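Local coordinates for ABC transporter periplasmic substrate-binding protein (Desulfovibrio alaskensis, PDB 5MY5) that binds tungstate selectively in the periplasm and probably hands it to a membrane ABC transporter for uptake, at residues 51-56 / 246-251; 58-63 / 68-73; 170-175 / 180-185. The protein carries 2 engineered substitutions. All coordinates share one frame; numbering follows the deposited sequence. Where two conformers were deposited one is given.

Contact 1. Residues 51-56 / 246-251; sequences KDTGIE and VNWMAS
Trp248, on the last turn of helix 239-250, reaches across to Asp52 near the end of helix 41-53 and makes the one hydrogen bond between the segments. The indole NE1 donates to Asp52 OD2 at 2.9 Å. The bond is fairly straight, with an N-H...O angle of 162°. OD2 sits at the indole edge close to the ring plane and accepts on its anti lone pair, away from OD1. The carboxylate is turned 57° against the ring, so the two flat groups are not coplanar, and Asp52 CB lies 3.7 Å from Trp248 NE1. Trp248 has CG opposite its backbone N (chi1 -176°), which carries the indole out from helix 239-250 to the end of helix 41-53. Thr53 CG2 adds an oblique methyl contact, 4.3 Å from Trp248 CD1. Thr53 OG1 faces its own chain instead: it accepts from Ile55 N at 3.2 Å in an ST turn and also pairs with Phe49 O, where Gly54 turns the chain out of the helix. Phe49, Leu45 and Gln48 of helix 41-53 pack on Trp248 as well. Further along, Met249 packs on Leu45 and on Leu102 of strand 100-112. Ser251, the N-cap of helix 252-260, turns back so that its OG donates to Trp248 O at 2.8 Å, while Ser251 N reaches the same carbonyl. A buried indole thus has its N-H satisfied by an exposed carboxylate, whose negative charge would be expected to polarise and strengthen the bond joining two helices distant in sequence.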
loop_
_atom_site.group_PDB
_atom_site.type_symbol
_atom_site.label_atom_id
_atom_site.label_comp_id
_atom_site.label_asym_id
_atom_site.label_seq_id
_atom_site.Cartn_x
_atom_site.Cartn_y
_atom_site.Cartn_z
ATOM N N LYS A 51 -16.453 -5.474 -19.085
ATOM C CA LYS A 51 -17.687 -4.865 -19.678
ATOM C C LYS A 51 -17.365 -3.751 -20.620
ATOM O O LYS A 51 -17.963 -3.610 -21.704
ATOM C CB LYS A 51 -18.555 -4.277 -18.561
ATOM C CG LYS A 51 -19.878 -3.688 -18.994
ATOM C CD LYS A 51 -20.992 -4.628 -18.608
ATOM C CE LYS A 51 -22.351 -3.985 -18.859
ATOM N NZ LYS A 51 -23.253 -5.040 -19.394
ATOM N N ASP A 52 -16.466 -2.868 -20.216
ATOM C CA ASP A 52 -16.162 -1.682 -21.013
ATOM C C ASP A 52 -15.259 -1.866 -22.198
ATOM O O ASP A 52 -15.333 -1.103 -23.180
ATOM C CB ASP A 52 -15.563 -0.571 -20.136
ATOM C CG ASP A 52 -16.515 -0.038 -19.087
ATOM O OD1 ASP A 52 -17.767 -0.213 -19.179
ATOM O OD2 ASP A 52 -16.003 0.600 -18.116
ATOM N N THR A 53 -14.426 -2.896 -22.156
ATOM C CA THR A 53 -13.358 -3.009 -23.134
ATOM C C THR A 53 -13.267 -4.364 -23.885
ATOM O O THR A 53 -12.541 -4.438 -24.885
ATOM C CB THR A 53 -11.919 -2.796 -22.529
ATOM O OG1 THR A 53 -11.617 -3.901 -21.707
ATOM C CG2 THR A 53 -11.824 -1.600 -21.710
ATOM N N GLY A 54 -14.006 -5.350 -23.392
ATOM C CA GLY A 54 -14.014 -6.707 -23.867
ATOM C C GLY A 54 -12.853 -7.528 -23.429
ATOM O O GLY A 54 -12.781 -8.658 -23.833
ATOM N N ILE A 55 -11.914 -6.960 -22.692
ATOM C CA ILE A 55 -10.671 -7.632 -22.361
ATOM C C ILE A 55 -10.838 -8.270 -21.009
ATOM O O ILE A 55 -11.290 -7.632 -20.103
ATOM C CB ILE A 55 -9.484 -6.616 -22.332
ATOM C CG1 ILE A 55 -9.322 -5.951 -23.680
ATOM C CG2 ILE A 55 -8.208 -7.362 -21.854
ATOM C CD1 ILE A 55 -8.438 -4.726 -23.591
ATOM N N GLU A 56 -10.492 -9.577 -20.873
ATOM C CA GLU A 56 -10.453 -10.283 -19.606
ATOM C C GLU A 56 -9.103 -9.996 -18.866
ATOM O O GLU A 56 -8.055 -10.118 -19.493
ATOM C CB GLU A 56 -10.580 -11.818 -19.809
ATOM C CG GLU A 56 -10.560 -12.593 -18.476
ATOM C CD GLU A 56 -10.520 -14.133 -18.624
ATOM O OE1 GLU A 56 -10.460 -14.636 -19.742
ATOM O OE2 GLU A 56 -10.368 -14.794 -17.582
ATOM N N VAL A 246 -4.422 0.805 -18.889
ATOM C CA VAL A 246 -3.938 2.090 -18.332
ATOM C C VAL A 246 -4.903 3.163 -18.709
ATOM O O VAL A 246 -5.270 4.005 -17.873
ATOM C CB VAL A 246 -2.528 2.420 -18.806
ATOM C CG1 VAL A 246 -2.003 3.746 -18.348
ATOM C CG2 VAL A 246 -1.546 1.383 -18.340
ATOM N N ASN A 247 -5.345 3.108 -19.949
ATOM C CA ASN A 247 -6.277 4.148 -20.427
ATOM C C ASN A 247 -7.559 4.113 -19.631
ATOM O O ASN A 247 -8.076 5.125 -19.224
ATOM C CB ASN A 247 -6.503 3.962 -21.941
ATOM C CG ASN A 247 -7.456 4.964 -22.503
ATOM O OD1 ASN A 247 -8.648 4.776 -22.442
ATOM N ND2 ASN A 247 -6.897 6.015 -23.111
ATOM N N TRP A 248 -8.144 2.903 -19.463
ATOM C CA TRP A 248 -9.278 2.722 -18.684
ATOM C C TRP A 248 -9.157 3.181 -17.234
ATOM O O TRP A 248 -10.030 3.912 -16.713
ATOM C CB TRP A 248 -9.727 1.255 -18.779
ATOM C CG TRP A 248 -11.013 0.956 -18.057
ATOM C CD1 TRP A 248 -12.271 1.195 -18.529
ATOM C CD2 TRP A 248 -11.178 0.342 -16.793
ATOM N NE1 TRP A 248 -13.186 0.818 -17.616
ATOM C CE2 TRP A 248 -12.547 0.250 -16.538
ATOM C CE3 TRP A 248 -10.279 -0.156 -15.808
ATOM C CZ2 TRP A 248 -13.049 -0.275 -15.359
ATOM C CZ3 TRP A 248 -10.760 -0.702 -14.691
ATOM C CH2 TRP A 248 -12.149 -0.768 -14.440
ATOM N N MET A 249 -8.025 2.850 -16.576
ATOM C CA MET A 249 -7.919 3.137 -15.164
ATOM C C MET A 249 -7.744 4.636 -14.975
ATOM O O MET A 249 -8.104 5.140 -13.887
ATOM C CB MET A 249 -6.619 2.529 -14.561
ATOM C CG MET A 249 -6.735 1.050 -14.404
ATOM S SD MET A 249 -7.790 0.555 -12.999
ATOM C CE MET A 249 -6.602 0.853 -11.627
ATOM N N ALA A 250 -7.123 5.333 -15.946
ATOM C CA ALA A 250 -6.841 6.796 -15.802
ATOM C C ALA A 250 -8.067 7.654 -16.236
ATOM O O ALA A 250 -8.040 8.873 -16.072
ATOM C CB ALA A 250 -5.653 7.201 -16.651
ATOM N N SER A 251 -9.089 7.025 -16.767
ATOM C CA SER A 251 -10.268 7.770 -17.293
ATOM C C SER A 251 -10.971 8.391 -16.123
ATOM O O SER A 251 -11.013 7.834 -15.009
ATOM C CB SER A 251 -11.203 6.781 -18.022
ATOM O OG SER A 251 -11.882 5.885 -17.205
#

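Contact 2. Residues 58-63 / 68-73; sequences RWTAVG and LKMGEN
Thr60 meets the thioether of Met70 with its methyl branch, CG2 lying 4.3 Å from Met70 SD, one residue after Trp59, which packs against helix 41-53 and bonds through NE1 to Asp37. Thr60 belongs to strand 56-62, which pairs in parallel with strand 27-33, and its side chain leaves the sheet on the side of helix 64-72. Ala61 points away from that helix. Val62 returns to the helix side and brings CG2 to 4.2 Å from the same Met70 SD, the two side chains meeting at a slant. SD touches one methyl of each strand residue, and CE lies against the Thr60 methyl as well. Met70 reaches them by running extended through chi2 (180°); the bend at chi3 (87°) then swings CE to the Thr60 side, 4.3 Å from Thr60 CG2, and leaves SD to meet Val62. Gly63 ends the strand and occupies the N-cap position of helix 64-72. That helix then leads on to strand 78-81, which is also parallel to strand 27-33, in a beta-alpha-beta crossover of the kind found in periplasmic binding protein lobes. On the helix, Leu68 packs instead on Ala86 and Phe90 of helix 84-92, and Met70 also touches Asp75. With no hydrogen bond between the segments, strand and helix are held here by dispersion between methyl groups and a polarisable sulfur, a contact that imposes little directional constraint.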
loop_
_atom_site.group_PDB
_atom_site.type_symbol
_atom_site.label_atom_id
_atom_site.label_comp_id
_atom_site.label_asym_id
_atom_site.label_seq_id
_atom_site.Cartn_x
_atom_site.Cartn_y
_atom_site.Cartn_z
ATOM N N ARG A 58 -6.584 -11.045 -15.877
ATOM C CA ARG A 58 -6.162 -12.108 -14.972
ATOM C C ARG A 58 -4.990 -11.558 -14.209
ATOM O O ARG A 58 -4.089 -10.958 -14.791
ATOM C CB ARG A 58 -5.832 -13.391 -15.680
ATOM C CG ARG A 58 -7.004 -14.076 -16.346
ATOM C CD ARG A 58 -6.533 -15.334 -17.055
ATOM N NE ARG A 58 -7.564 -15.862 -17.960
ATOM C CZ ARG A 58 -7.289 -16.733 -18.931
ATOM N NH1 ARG A 58 -6.051 -17.199 -19.134
ATOM N NH2 ARG A 58 -8.262 -17.099 -19.763
ATOM N N TRP A 59 -4.933 -11.812 -12.920
ATOM C CA TRP A 59 -3.812 -11.290 -12.168
ATOM C C TRP A 59 -3.252 -12.340 -11.225
ATOM O O TRP A 59 -3.964 -13.188 -10.800
ATOM C CB TRP A 59 -4.120 -10.007 -11.413
ATOM C CG TRP A 59 -5.136 -10.055 -10.354
ATOM C CD1 TRP A 59 -4.928 -10.186 -9.008
ATOM C CD2 TRP A 59 -6.538 -9.960 -10.547
ATOM N NE1 TRP A 59 -6.127 -10.165 -8.348
ATOM C CE2 TRP A 59 -7.137 -10.037 -9.266
ATOM C CE3 TRP A 59 -7.354 -9.758 -11.676
ATOM C CZ2 TRP A 59 -8.533 -10.012 -9.088
ATOM C CZ3 TRP A 59 -8.748 -9.746 -11.501
ATOM C CH2 TRP A 59 -9.318 -9.831 -10.208
ATOM N N THR A 60 -1.978 -12.251 -10.932
ATOM C CA THR A 60 -1.370 -13.013 -9.887
ATOM C C THR A 60 -0.797 -12.027 -8.907
ATOM O O THR A 60 -0.128 -11.007 -9.324
ATOM C CB THR A 60 -0.243 -13.820 -10.510
ATOM O OG1 THR A 60 -0.884 -14.810 -11.356
ATOM C CG2 THR A 60 0.553 -14.577 -9.489
ATOM N N ALA A 61 -1.038 -12.322 -7.626
ATOM C CA ALA A 61 -0.640 -11.477 -6.510
ATOM C C ALA A 61 0.487 -12.086 -5.716
ATOM O O ALA A 61 0.358 -13.217 -5.174
ATOM C CB ALA A 61 -1.852 -11.221 -5.616
ATOM N N VAL A 62 1.607 -11.368 -5.659
ATOM C CA VAL A 62 2.881 -11.853 -5.065
ATOM C C VAL A 62 3.529 -10.719 -4.353
ATOM O O VAL A 62 2.970 -9.635 -4.322
ATOM C CB VAL A 62 3.773 -12.417 -6.188
ATOM C CG1 VAL A 62 3.182 -13.699 -6.723
ATOM C CG2 VAL A 62 4.030 -11.460 -7.341
ATOM N N GLY A 63 4.660 -10.939 -3.690
ATOM C CA GLY A 63 5.389 -9.789 -3.168
ATOM C C GLY A 63 5.937 -8.915 -4.300
ATOM O O GLY A 63 6.102 -9.327 -5.450
ATOM N N LEU A 68 7.867 -7.742 -9.910
ATOM C CA LEU A 68 8.847 -7.160 -10.803
ATOM C C LEU A 68 9.587 -8.225 -11.596
ATOM O O LEU A 68 9.761 -8.092 -12.804
ATOM C CB LEU A 68 9.818 -6.292 -9.976
ATOM C CG LEU A 68 9.069 -5.045 -9.485
ATOM C CD1 LEU A 68 9.666 -4.442 -8.232
ATOM C CD2 LEU A 68 9.043 -4.024 -10.582
ATOM N N LYS A 69 9.979 -9.299 -10.903
ATOM C CA LYS A 69 10.657 -10.427 -11.541
ATOM C C LYS A 69 9.767 -11.070 -12.615
ATOM O O LYS A 69 10.271 -11.395 -13.660
ATOM C CB LYS A 69 11.132 -11.496 -10.536
ATOM C CG LYS A 69 12.444 -11.129 -9.821
ATOM C CD LYS A 69 13.137 -12.291 -9.073
ATOM C CE LYS A 69 12.407 -12.737 -7.820
ATOM N NZ LYS A 69 12.377 -11.765 -6.680
ATOM N N MET A 70 8.464 -11.215 -12.363
ATOM C CA MET A 70 7.541 -11.724 -13.358
ATOM C C MET A 70 7.525 -10.860 -14.603
ATOM O O MET A 70 7.477 -11.382 -15.730
ATOM C CB MET A 70 6.113 -11.866 -12.824
ATOM C CG MET A 70 5.909 -12.985 -11.768
ATOM S SD MET A 70 4.252 -13.170 -11.125
ATOM C CE MET A 70 3.654 -14.318 -12.443
ATOM N N GLY A 71 7.573 -9.495 -14.460
ATOM C CA GLY A 71 7.668 -8.620 -15.588
ATOM C C GLY A 71 8.979 -8.775 -16.319
ATOM O O GLY A 71 9.014 -8.888 -17.555
ATOM N N GLU A 72 10.079 -8.815 -15.563
ATOM C CA GLU A 72 11.362 -9.102 -16.175
ATOM C C GLU A 72 11.430 -10.469 -16.923
ATOM O O GLU A 72 12.038 -10.512 -17.948
ATOM C CB GLU A 72 12.447 -9.055 -15.096
ATOM C CG GLU A 72 13.860 -9.127 -15.655
ATOM C CD GLU A 72 14.905 -9.040 -14.555
ATOM O OE1 GLU A 72 14.537 -8.750 -13.404
ATOM O OE2 GLU A 72 16.109 -9.241 -14.908
ATOM N N ASN A 73 10.753 -11.504 -16.443
ATOM C CA ASN A 73 10.775 -12.815 -17.099
ATOM C C ASN A 73 9.756 -12.907 -18.242
ATOM O O ASN A 73 9.568 -13.981 -18.805
ATOM C CB ASN A 73 10.492 -13.870 -16.062
ATOM C CG ASN A 73 10.890 -15.297 -16.488
ATOM O OD1 ASN A 73 12.080 -15.588 -16.796
ATOM N ND2 ASN A 73 9.911 -16.212 -16.455
#

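Contact 3. Residues 170-175 / 180-185; sequences VQTGQG and INVAAE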
loop_
_atom_site.group_PDB
_atom_site.type_symbol
_atom_site.label_atom_id
_atom_site.label_comp_id
_atom_site.label_asym_id
_atom_site.label_seq_id
_atom_site.Cartn_x
_atom_site.Cartn_y
_atom_site.Cartn_z
ATOM N N VAL A 170 9.262 -2.218 19.951
ATOM C CA VAL A 170 8.930 -3.679 19.910
ATOM C C VAL A 170 8.916 -4.098 18.456
ATOM O O VAL A 170 8.317 -3.458 17.594
ATOM C CB VAL A 170 7.551 -3.881 20.567
ATOM C CG1 VAL A 170 7.143 -5.345 20.406
ATOM C CG2 VAL A 170 7.500 -3.443 22.003
ATOM N N GLN A 171 9.589 -5.187 18.125
ATOM C CA GLN A 171 9.611 -5.773 16.778
ATOM C C GLN A 171 8.947 -7.171 16.858
ATOM O O GLN A 171 9.443 -8.065 17.523
ATOM C CB GLN A 171 11.031 -5.902 16.263
ATOM C CG GLN A 171 11.698 -4.544 16.098
ATOM C CD GLN A 171 13.116 -4.584 15.584
ATOM O OE1 GLN A 171 13.947 -5.047 16.316
ATOM N NE2 GLN A 171 13.379 -4.162 14.367
ATOM N N THR A 172 7.747 -7.315 16.317
ATOM C CA THR A 172 7.009 -8.557 16.494
ATOM C C THR A 172 7.547 -9.725 15.671
ATOM O O THR A 172 7.349 -10.865 16.056
ATOM C CB THR A 172 5.510 -8.328 16.155
ATOM O OG1 THR A 172 5.387 -8.002 14.812
ATOM C CG2 THR A 172 4.943 -7.225 17.070
ATOM N N GLY A 173 8.016 -9.428 14.491
ATOM C CA GLY A 173 8.303 -10.406 13.492
ATOM C C GLY A 173 7.042 -11.041 12.938
ATOM O O GLY A 173 7.123 -12.089 12.294
ATOM N N GLN A 174 5.897 -10.362 13.038
ATOM C CA GLN A 174 4.591 -10.930 12.620
ATOM C C GLN A 174 3.863 -10.044 11.656
ATOM O O GLN A 174 4.313 -8.931 11.384
ATOM C CB GLN A 174 3.729 -11.195 13.829
ATOM C CG GLN A 174 4.305 -12.192 14.816
ATOM C CD GLN A 174 3.453 -12.355 16.061
ATOM O OE1 GLN A 174 3.498 -11.553 17.004
ATOM N NE2 GLN A 174 2.652 -13.443 16.097
ATOM N N GLY A 175 2.751 -10.526 11.073
ATOM C CA GLY A 175 1.941 -9.769 10.212
ATOM C C GLY A 175 1.164 -8.653 10.861
ATOM O O GLY A 175 1.251 -8.361 12.063
ATOM N N ILE A 180 -0.894 -5.313 15.340
ATOM C CA ILE A 180 -1.925 -4.460 15.932
ATOM C C ILE A 180 -2.299 -4.979 17.290
ATOM O O ILE A 180 -2.429 -4.198 18.263
ATOM C CB ILE A 180 -3.127 -4.364 15.024
ATOM C CG1 ILE A 180 -2.830 -3.445 13.864
ATOM C CG2 ILE A 180 -4.338 -3.795 15.806
ATOM C CD1 ILE A 180 -3.931 -3.414 12.776
ATOM N N ASN A 181 -2.588 -6.274 17.396
ATOM C CA ASN A 181 -2.917 -6.925 18.663
ATOM C C ASN A 181 -1.859 -6.813 19.742
ATOM O O ASN A 181 -2.201 -6.510 20.878
ATOM C CB ASN A 181 -3.460 -8.327 18.449
ATOM C CG ASN A 181 -4.922 -8.254 17.893
ATOM O OD1 ASN A 181 -5.800 -7.812 18.627
ATOM N ND2 ASN A 181 -5.109 -8.455 16.655
ATOM N N VAL A 182 -0.567 -6.843 19.363
ATOM C CA VAL A 182 0.440 -6.555 20.354
ATOM C C VAL A 182 0.433 -5.112 20.834
ATOM O O VAL A 182 0.494 -4.846 22.054
ATOM C CB VAL A 182 1.834 -6.910 19.829
ATOM C CG1 VAL A 182 2.900 -6.396 20.809
ATOM C CG2 VAL A 182 1.927 -8.410 19.551
ATOM N N ALA A 183 0.220 -4.150 19.936
ATOM C CA ALA A 183 0.099 -2.734 20.322
ATOM C C ALA A 183 -1.109 -2.592 21.245
ATOM O O ALA A 183 -0.999 -1.898 22.279
ATOM C CB ALA A 183 -0.023 -1.844 19.136
ATOM N N ALA A 184 -2.219 -3.310 20.976
ATOM C CA ALA A 184 -3.357 -3.215 21.895
ATOM C C ALA A 184 -3.056 -3.769 23.278
ATOM O O ALA A 184 -3.374 -3.105 24.257
ATOM C CB ALA A 184 -4.580 -3.885 21.316
ATOM N N GLU A 185 -2.390 -4.927 23.360
ATOM C CA GLU A 185 -2.073 -5.559 24.616
ATOM C C GLU A 185 -1.120 -4.666 25.426
ATOM O O GLU A 185 -1.234 -4.600 26.692
ATOM C CB GLU A 185 -1.557 -6.971 24.396
ATOM C CG GLU A 185 -1.361 -7.800 25.672
ATOM C CD GLU A 185 -0.021 -7.596 26.352
ATOM O OE1 GLU A 185 1.003 -7.391 25.655
ATOM O OE2 GLU A 185 0.013 -7.685 27.610
#
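The amide of Gln174 is the flat group that touches the helix, and it does so with its oxygen: OE1 lies 4.3 Å from Val182 CG2, a loose contact with no hydrogen bond. The rest of the interface is aliphatic. Thr172 CG2 lies against the fork of Val182 on helix 176-186, 4.1 Å from Val182 CG2 and 4.3 Å from Val182 CG1, the two side chains running alongside each other and pointing opposite ways. Val182 CG1 also reaches Val170 CG1 at 4.4 Å. Strand 169-171, the turn after it, helix 176-186 and strand 189-193 form a beta-alpha-beta crossover, with strand 138-140 lying between the two strands and parallel to both. Thr172 serves both the helix contact and the turn. Its chi1 of 64° sends CG2 toward the helix and places OG1 back over the turn, where it accepts from Gln174 N at 3.0 Å in an ST turn and pairs with Thr179 OG1. Gly173, with a positive phi of 70°, continues this turn, and Gly175 stands at the N-cap of the helix. Elsewhere on the helix, Ile180 and Ala184 pack on Tyr200 of helix 194-203 and on Leu210 of strand 210-214.

Contacts 1 and 2 adjoin in sequence, since helix 41-53 runs into strand 56-62, yet their centres lie 20 Å apart. Contact 3 is on the opposite side of the chain's centre from contact 1, about 40 Å away between centres, consistent with the two-lobed build of periplasmic binding proteins. Contact 1 is partly buried and joins helices far apart in the chain through a directional polar bond. Contacts 2 and 3 are surface contacts, each between a strand and the helix that follows it, the strands belonging to one large sheet, and both rest on methyl packing without a hydrogen bond between segments. The helix contributes a flexible thioether in contact 2 and a branched valine in contact 3.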